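Local coordinates for protein flagellin hook IN motif family (Aeromonas hydrophila subsp. hydrophila, PDB 6XI1) that forms part of a calcium-binding bacterial RTX adhesin, whose tandem beta-sandwich repeats probably extend the adhesin toward its target, at residues A[339-344]-A[372-377]; A[236-241]-A[263-268]. One frame throughout, in Å; residues are numbered along the deposited sequence.

How the contacts relate
Contacts 1 and 2 lie in different repeats of one rod-like chain, and contact 2 comes first along the sequence. Their centres lie about 44 Å apart and their nearest atoms about 26 Å apart, so they do not touch. They overlap when one repeat is laid on the other, with contact 2 set three residues further into the hairpin. Asp266 and Asp268 of contact 2 match Asp372 and Asp374 of contact 1, and each pair belongs to a calcium cluster where one repeat meets the next. Contact 1 consists of the loops that bind the metals. Contact 2 starts at the metal-binding loop and runs up the beta hairpin behind it. Its Asp268 also carries a sodium ion on its carbonyl O, where the equivalent Asp374 O holds a calcium.

Contact 1 (A[339-344]-A[372-377]); sequences VNDAAV and DVDGAD. With CA (calcium ion), chain V; CA (calcium ion), chain T; CA (calcium ion), chain U; CA (calcium ion), chain S.
Asp374 and Asp341 meet in a multi-calcium junction between two beta-sandwich repeats of the cadherin-like family. The side chain of Asp374 leaves its backbone with CG opposite the carbonyl carbon (chi1 -60°). Its CB is 3.7 Å from the calcium of chain V. CG then spreads the carboxylate between two metals. OD1 binds the calcium of chain T at 2.4 Å. OD2 binds the calcium of chain V and also accepts a hydrogen bond from Asp341 N on its syn lone pair. That bond is short and nearly straight, with OD2 2.7 Å from Asp341 N and 159° at the hydrogen. OD2 is therefore gripped by a cation and an N-H together.

The carboxylate of Asp341 shares the chain T calcium with Asp374 and reaches a further one, that of chain S. Its OD1 bridges the two ions, and its OD2 binds the chain S ion as well. Its carbonyl O turns the other way, to the chain V calcium, at 2.2 Å. Several oxygens lie close with no hydrogen bond between them, such as Asp341 OD1 and Asp374 OD1 at 3.4 Å. The shared cations probably offset their mutual repulsion. Val339 O joins the chain T site, which Glu249 and Leu310 of the preceding repeat help complete. Glu378 and Asp432 complete the chain V site.

Asp372 holds the chain V calcium with both carboxylate oxygens. Its OD1 also accepts from Asp374 N on the anti lone pair, an Asx turn. The methyl CB of Ala343 rests 3.4 Å from Asp372 OD2. Val373 CG1 lies against the Asp341 carboxylate, 3.7 Å from CG. Beside them, water 2 donates to Ala342 O and accepts from Val373 N.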
ATOM      1  N   VAL A 339      -4.818 -35.713  27.176  1.00 18.16           N
ATOM      2  CA  VAL A 339      -5.107 -37.163  27.331  1.00 21.23           C
ATOM      3  C   VAL A 339      -5.161 -37.522  28.806  1.00 21.10           C
ATOM      4  O   VAL A 339      -4.486 -36.851  29.644  1.00 18.91           O
ATOM      5  CB  VAL A 339      -4.104 -38.057  26.596  1.00 22.67           C
ATOM      6  CG1 VAL A 339      -4.191 -37.801  25.098  1.00 23.84           C
ATOM      7  CG2 VAL A 339      -2.688 -37.924  27.165  1.00 23.74           C
ATOM      8  N   ASN A 340      -5.984 -38.508  29.124  1.00 19.19           N
ATOM      9  CA  ASN A 340      -6.051 -39.037  30.497  1.00 19.16           C
ATOM     10  C   ASN A 340      -4.664 -39.428  31.013  1.00 19.54           C
ATOM     11  O   ASN A 340      -3.890 -40.109  30.295  1.00 18.78           O
ATOM     12  CB  ASN A 340      -6.964 -40.252  30.664  1.00 18.34           C
ATOM     13  CG  ASN A 340      -7.191 -40.522  32.130  1.00 17.44           C
ATOM     14  OD1 ASN A 340      -7.585 -39.620  32.882  1.00 18.90           O
ATOM     15  ND2 ASN A 340      -6.843 -41.726  32.552  1.00 16.37           N
ATOM     16  N   ASP A 341      -4.389 -39.014  32.245  1.00 18.73           N
ATOM     17  CA  ASP A 341      -3.351 -39.610  33.120  1.00 16.96           C
ATOM     18  C   ASP A 341      -4.030 -40.515  34.152  1.00 14.33           C
ATOM     19  O   ASP A 341      -5.032 -40.087  34.801  1.00 15.92           O
ATOM     20  CB  ASP A 341      -2.519 -38.531  33.798  1.00 17.06           C
ATOM     21  CG  ASP A 341      -1.562 -37.846  32.840  1.00 16.98           C
ATOM     22  OD1 ASP A 341      -2.029 -37.170  31.939  1.00 15.94           O
ATOM     23  OD2 ASP A 341      -0.349 -38.085  32.982  1.00 20.13           O
ATOM     24  N   ALA A 342      -3.562 -41.745  34.242  1.00 17.68           N
ATOM     25  CA  ALA A 342      -4.029 -42.740  35.230  1.00 16.24           C
ATOM     26  C   ALA A 342      -3.910 -42.104  36.620  1.00 17.04           C
ATOM     27  O   ALA A 342      -2.866 -41.490  36.949  1.00 16.94           O
ATOM     28  CB  ALA A 342      -3.248 -44.020  35.166  1.00 17.40           C
ATOM     29  N   ALA A 343      -4.964 -42.235  37.403  1.00 16.30           N
ATOM     30  CA  ALA A 343      -5.004 -41.826  38.812  1.00 19.05           C
ATOM     31  C   ALA A 343      -3.983 -42.653  39.595  1.00 17.97           C
ATOM     32  O   ALA A 343      -3.687 -43.800  39.197  1.00 19.76           O
ATOM     33  CB  ALA A 343      -6.402 -41.996  39.343  1.00 18.35           C
ATOM     34  N   VAL A 344      -3.423 -42.033  40.624  1.00 20.18           N
ATOM     35  CA  VAL A 344      -2.538 -42.708  41.606  1.00 20.04           C
ATOM     36  C   VAL A 344      -3.389 -43.042  42.830  1.00 17.98           C
ATOM     37  O   VAL A 344      -3.802 -42.149  43.542  1.00 17.88           O
ATOM     38  CB  VAL A 344      -1.297 -41.867  41.926  1.00 23.35           C
ATOM     39  CG1 VAL A 344      -0.372 -42.594  42.895  1.00 25.92           C
ATOM     40  CG2 VAL A 344      -0.554 -41.529  40.643  1.00 24.30           C
ATOM     41  N   ASP A 372      -4.836 -37.347  41.058  1.00 18.08           N
ATOM     42  CA  ASP A 372      -4.912 -37.426  39.586  1.00 17.64           C
ATOM     43  C   ASP A 372      -4.239 -36.179  39.003  1.00 17.16           C
ATOM     44  O   ASP A 372      -4.618 -35.049  39.371  1.00 18.34           O
ATOM     45  CB  ASP A 372      -6.374 -37.605  39.162  1.00 18.00           C
ATOM     46  CG  ASP A 372      -6.471 -38.153  37.748  1.00 20.60           C
ATOM     47  OD1 ASP A 372      -5.814 -37.575  36.856  1.00 18.06           O
ATOM     48  OD2 ASP A 372      -7.153 -39.191  37.578  1.00 19.94           O
ATOM     49  N   VAL A 373      -3.217 -36.387  38.180  1.00 18.85           N
ATOM     50  CA  VAL A 373      -2.499 -35.304  37.438  1.00 19.32           C
ATOM     51  C   VAL A 373      -3.496 -34.418  36.669  1.00 18.39           C
ATOM     52  O   VAL A 373      -3.245 -33.202  36.496  1.00 18.56           O
ATOM     53  CB  VAL A 373      -1.428 -35.982  36.553  1.00 20.79           C
ATOM     54  CG1 VAL A 373      -1.016 -35.151  35.334  1.00 23.53           C
ATOM     55  CG2 VAL A 373      -0.235 -36.312  37.412  1.00 20.77           C
ATOM     56  N   ASP A 374      -4.625 -34.979  36.233  1.00 16.98           N
ATOM     57  CA  ASP A 374      -5.638 -34.287  35.421  1.00 17.25           C
ATOM     58  C   ASP A 374      -6.494 -33.369  36.292  1.00 18.70           C
ATOM     59  O   ASP A 374      -7.346 -32.697  35.710  1.00 16.84           O
ATOM     60  CB  ASP A 374      -6.522 -35.248  34.633  1.00 17.29           C
ATOM     61  CG  ASP A 374      -5.706 -36.109  33.683  1.00 16.50           C
ATOM     62  OD1 ASP A 374      -4.840 -35.567  32.987  1.00 18.23           O
ATOM     63  OD2 ASP A 374      -5.879 -37.315  33.711  1.00 19.73           O
ATOM     64  N   GLY A 375      -6.330 -33.404  37.614  1.00 21.32           N
ATOM     65  CA  GLY A 375      -6.888 -32.371  38.499  1.00 22.67           C
ATOM     66  C   GLY A 375      -7.657 -32.965  39.672  1.00 22.02           C
ATOM     67  O   GLY A 375      -8.014 -34.151  39.658  1.00 20.50           O
ATOM     68  N   ALA A 376      -7.935 -32.120  40.653  1.00 22.65           N
ATOM     69  CA  ALA A 376      -8.786 -32.414  41.822  1.00 23.39           C
ATOM     70  C   ALA A 376     -10.152 -32.936  41.363  1.00 21.51           C
ATOM     71  O   ALA A 376     -10.720 -33.794  42.056  1.00 22.18           O
ATOM     72  CB  ALA A 376      -8.904 -31.175  42.671  1.00 25.66           C
ATOM     73  N   ASP A 377     -10.643 -32.480  40.211  1.00 23.37           N
ATOM     74  CA  ASP A 377     -11.951 -32.917  39.651  1.00 23.48           C
ATOM     75  C   ASP A 377     -11.953 -34.439  39.371  1.00 24.51           C
ATOM     76  O   ASP A 377     -13.045 -35.042  39.333  1.00 23.72           O
ATOM     77  CB  ASP A 377     -12.299 -32.108  38.398  1.00 26.80           C
ATOM     78  CG  ASP A 377     -11.224 -32.044  37.307  1.00 29.25           C
ATOM     79  OD1 ASP A 377     -10.119 -32.595  37.486  1.00 28.19           O
ATOM     80  OD2 ASP A 377     -11.474 -31.395  36.281  1.00 31.08           O
TER
HETATM   81 CA    CA V 520      -6.931 -38.925  35.117  1.00 17.57          CA
HETATM   82 CA    CA T 518      -3.350 -35.351  31.089  1.00 17.48          CA
HETATM   83 CA    CA U 519      -9.283 -31.458  35.247  1.00 25.41          CA
HETATM   84 CA    CA S 517      -0.007 -37.507  30.582  1.00 21.37          CA
HETATM   85  O   HOH W   1      -1.301 -39.498  30.111  1.00 22.34           O
HETATM   86  O   HOH W   2      -2.160 -39.082  38.043  1.00 21.35           O
HETATM   87  O   HOH W   3       1.784 -39.047  30.962  1.00 21.67           O
HETATM   88  O   HOH W   4      -8.638 -29.661  36.761  1.00 24.72           O
HETATM   89  O   HOH W   5     -10.034 -33.392  34.090  1.00 24.31           O
HETATM   90  O   HOH W   6      -7.756 -30.565  33.760  1.00 19.76           O

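Contact 2 (A[236-241]-A[263-268]); sequences AAVISG and SVTDVD. With CA (calcium ion), chain R; NA (sodium ion), chain J; CA (calcium ion), chain O.
Val238 O is held by a backbone bond and a water. Thr265 N donates to it at 3.0 Å, and water 8 donates to it at 2.7 Å. Val264 CA adds a CA-H...O contact to the same oxygen. Water 8 is also hydrogen-bonded to Ser240 OG, so it links the carbonyl to that hydroxyl. In return, Val238 N donates to Thr265 O at 2.7 Å, nearly straight at 171°.

At the next hydrogen-bonded pair, Ser240 and Ser263 exchange two backbone bonds. Ser240 O receives the N-H of Ser263 from above its carbonyl plane, 42° out of it.

These bonds join the open ends of the antiparallel beta hairpin of strands 238-248 and 255-265, in one repeat of the cadherin-like sandwich. The side chains of Val238 and Thr265 share one face of the sheet with the two serines. Thr265 OG1 sits between the backbone N and the carbonyl carbon (chi1 59°), and there it meets Val238 CB at 3.6 Å. On the other face, Ile239 and Val264 lie side by side and point the same way. Val264 CG2 touches Ile239 CG1 and also packs on Ala237 CB, 3.6 Å away.

Beyond the strands the chain turns to metal. Asp266 grips the calcium of chain R with both oxygens, while its OD2 lies 3.5 Å from Ala237 CB. Asp268 N donates to Asp266 OD1 in an Asx turn. Asp268 OD2 joins that calcium, OD1 binds the chain O calcium, and the carbonyl O of Asp268 binds a sodium ion at 2.1 Å.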
ATOM      1  N   ALA A 236      -1.869  -3.586   2.434  1.00 16.35           N
ATOM      2  CA  ALA A 236      -1.762  -4.695   3.406  1.00 15.84           C
ATOM      3  C   ALA A 236      -1.383  -5.931   2.597  1.00 19.59           C
ATOM      4  O   ALA A 236      -1.942  -6.141   1.481  1.00 16.64           O
ATOM      5  CB  ALA A 236      -3.030  -4.874   4.191  1.00 17.22           C
ATOM      6  N   ALA A 237      -0.385  -6.665   3.062  1.00 17.08           N
ATOM      7  CA  ALA A 237      -0.063  -7.979   2.480  1.00 16.99           C
ATOM      8  C   ALA A 237      -1.284  -8.886   2.590  1.00 16.63           C
ATOM      9  O   ALA A 237      -2.159  -8.712   3.477  1.00 15.62           O
ATOM     10  CB  ALA A 237       1.131  -8.564   3.170  1.00 17.18           C
ATOM     11  N   VAL A 238      -1.311  -9.902   1.734  1.00 17.00           N
ATOM     12  CA  VAL A 238      -2.406 -10.898   1.786  1.00 18.92           C
ATOM     13  C   VAL A 238      -1.730 -12.186   2.222  1.00 18.09           C
ATOM     14  O   VAL A 238      -0.898 -12.664   1.501  1.00 16.66           O
ATOM     15  CB  VAL A 238      -3.171 -11.046   0.450  1.00 19.13           C
ATOM     16  CG1 VAL A 238      -4.192 -12.168   0.538  1.00 22.32           C
ATOM     17  CG2 VAL A 238      -3.866  -9.743   0.091  1.00 20.93           C
ATOM     18  N   ILE A 239      -2.040 -12.624   3.427  1.00 19.09           N
ATOM     19  CA  ILE A 239      -1.379 -13.807   4.047  1.00 19.42           C
ATOM     20  C   ILE A 239      -2.389 -14.941   4.035  1.00 21.25           C
ATOM     21  O   ILE A 239      -3.501 -14.750   4.500  1.00 20.15           O
ATOM     22  CB  ILE A 239      -0.875 -13.477   5.465  1.00 20.35           C
ATOM     23  CG1 ILE A 239       0.187 -12.380   5.401  1.00 18.93           C
ATOM     24  CG2 ILE A 239      -0.375 -14.728   6.176  1.00 18.36           C
ATOM     25  CD1 ILE A 239       0.482 -11.667   6.719  1.00 20.46           C
ATOM     26  N   SER A 240      -1.964 -16.111   3.576  1.00 22.64           N
ATOM     27  CA  SER A 240      -2.853 -17.285   3.535  1.00 25.71           C
ATOM     28  C   SER A 240      -2.013 -18.528   3.806  1.00 23.40           C
ATOM     29  O   SER A 240      -0.861 -18.390   4.247  1.00 21.88           O
ATOM     30  CB  SER A 240      -3.579 -17.336   2.206  1.00 30.01           C
ATOM     31  OG  SER A 240      -2.635 -17.428   1.159  1.00 30.81           O
ATOM     32  N   GLY A 241      -2.588 -19.697   3.547  1.00 23.75           N
ATOM     33  CA  GLY A 241      -1.906 -20.952   3.833  1.00 23.62           C
ATOM     34  C   GLY A 241      -2.320 -21.495   5.182  1.00 21.76           C
ATOM     35  O   GLY A 241      -3.412 -21.165   5.674  1.00 24.43           O
ATOM     36  N   SER A 263       1.704 -18.296   3.267  1.00 21.06           N
ATOM     37  CA  SER A 263       2.087 -17.665   2.000  1.00 23.22           C
ATOM     38  C   SER A 263       1.746 -16.193   2.121  1.00 19.69           C
ATOM     39  O   SER A 263       0.781 -15.872   2.815  1.00 20.27           O
ATOM     40  CB  SER A 263       1.385 -18.310   0.835  1.00 26.25           C
ATOM     41  OG  SER A 263       1.722 -19.684   0.813  1.00 39.66           O
ATOM     42  N   VAL A 264       2.478 -15.381   1.400  1.00 20.30           N
ATOM     43  CA  VAL A 264       2.160 -13.933   1.380  1.00 19.24           C
ATOM     44  C   VAL A 264       2.306 -13.383  -0.034  1.00 20.34           C
ATOM     45  O   VAL A 264       3.313 -13.669  -0.686  1.00 19.91           O
ATOM     46  CB  VAL A 264       3.020 -13.179   2.411  1.00 18.44           C
ATOM     47  CG1 VAL A 264       4.501 -13.368   2.184  1.00 21.42           C
ATOM     48  CG2 VAL A 264       2.666 -11.703   2.421  1.00 18.87           C
ATOM     49  N   THR A 265       1.371 -12.499  -0.426  1.00 19.78           N
ATOM     50  CA  THR A 265       1.581 -11.589  -1.580  1.00 19.94           C
ATOM     51  C   THR A 265       1.463 -10.150  -1.074  1.00 17.06           C
ATOM     52  O   THR A 265       0.753  -9.935  -0.020  1.00 14.50           O
ATOM     53  CB  THR A 265       0.580 -11.898  -2.697  1.00 21.50           C
ATOM     54  OG1 THR A 265      -0.721 -11.719  -2.132  1.00 22.33           O
ATOM     55  CG2 THR A 265       0.784 -13.302  -3.227  1.00 23.27           C
ATOM     56  N   ASP A 266       2.031  -9.216  -1.827  1.00 17.07           N
ATOM     57  CA  ASP A 266       1.940  -7.770  -1.502  1.00 16.32           C
ATOM     58  C   ASP A 266       1.966  -6.992  -2.814  1.00 16.27           C
ATOM     59  O   ASP A 266       2.976  -6.996  -3.476  1.00 17.61           O
ATOM     60  CB  ASP A 266       3.024  -7.377  -0.500  1.00 16.83           C
ATOM     61  CG  ASP A 266       2.734  -6.068   0.190  1.00 18.53           C
ATOM     62  OD1 ASP A 266       2.378  -5.085  -0.551  1.00 17.38           O
ATOM     63  OD2 ASP A 266       2.894  -6.006   1.468  1.00 18.38           O
ATOM     64  N   VAL A 267       0.897  -6.268  -3.129  1.00 18.30           N
ATOM     65  CA  VAL A 267       0.884  -5.494  -4.417  1.00 20.24           C
ATOM     66  C   VAL A 267       1.982  -4.418  -4.437  1.00 20.18           C
ATOM     67  O   VAL A 267       2.394  -3.984  -5.544  1.00 17.73           O
ATOM     68  CB  VAL A 267      -0.501  -4.946  -4.756  1.00 23.96           C
ATOM     69  CG1 VAL A 267      -1.512  -6.062  -4.834  1.00 24.00           C
ATOM     70  CG2 VAL A 267      -0.952  -3.867  -3.809  1.00 26.22           C
ATOM     71  N   ASP A 268       2.517  -4.022  -3.283  1.00 18.03           N
ATOM     72  CA  ASP A 268       3.629  -3.037  -3.228  1.00 17.71           C
ATOM     73  C   ASP A 268       4.944  -3.633  -3.696  1.00 19.93           C
ATOM     74  O   ASP A 268       5.879  -2.845  -3.803  1.00 19.56           O
ATOM     75  CB  ASP A 268       3.780  -2.417  -1.840  1.00 16.03           C
ATOM     76  CG  ASP A 268       2.505  -1.782  -1.392  1.00 15.51           C
ATOM     77  OD1 ASP A 268       1.919  -0.999  -2.226  1.00 16.41           O
ATOM     78  OD2 ASP A 268       2.094  -2.087  -0.283  1.00 16.37           O
TER
HETATM   79 CA    CA R 516       2.472  -3.616   1.456  1.00 14.76          CA
HETATM   80 NA    NA J 508       7.835  -2.209  -3.678  1.00 20.97          NA
HETATM   81 CA    CA O 513       0.332   0.735  -2.856  1.00 14.15          CA
HETATM   82  O   HOH W   7      -1.470  -6.700  -1.367  1.00 18.96           O
HETATM   83  O   HOH W   8      -1.346 -15.016   0.184  1.00 24.23           O
HETATM   84  O   HOH W   9       8.593  -3.187  -5.515  1.00 35.39           O
HETATM   85  O   HOH W  10       7.444  -1.058  -1.767  1.00 29.00           O
HETATM   86  O   HOH W  11       9.157  -0.348  -4.034  1.00 40.85           O
HETATM   87  O   HOH W  12       6.631  -0.581  -5.235  1.00 24.46           O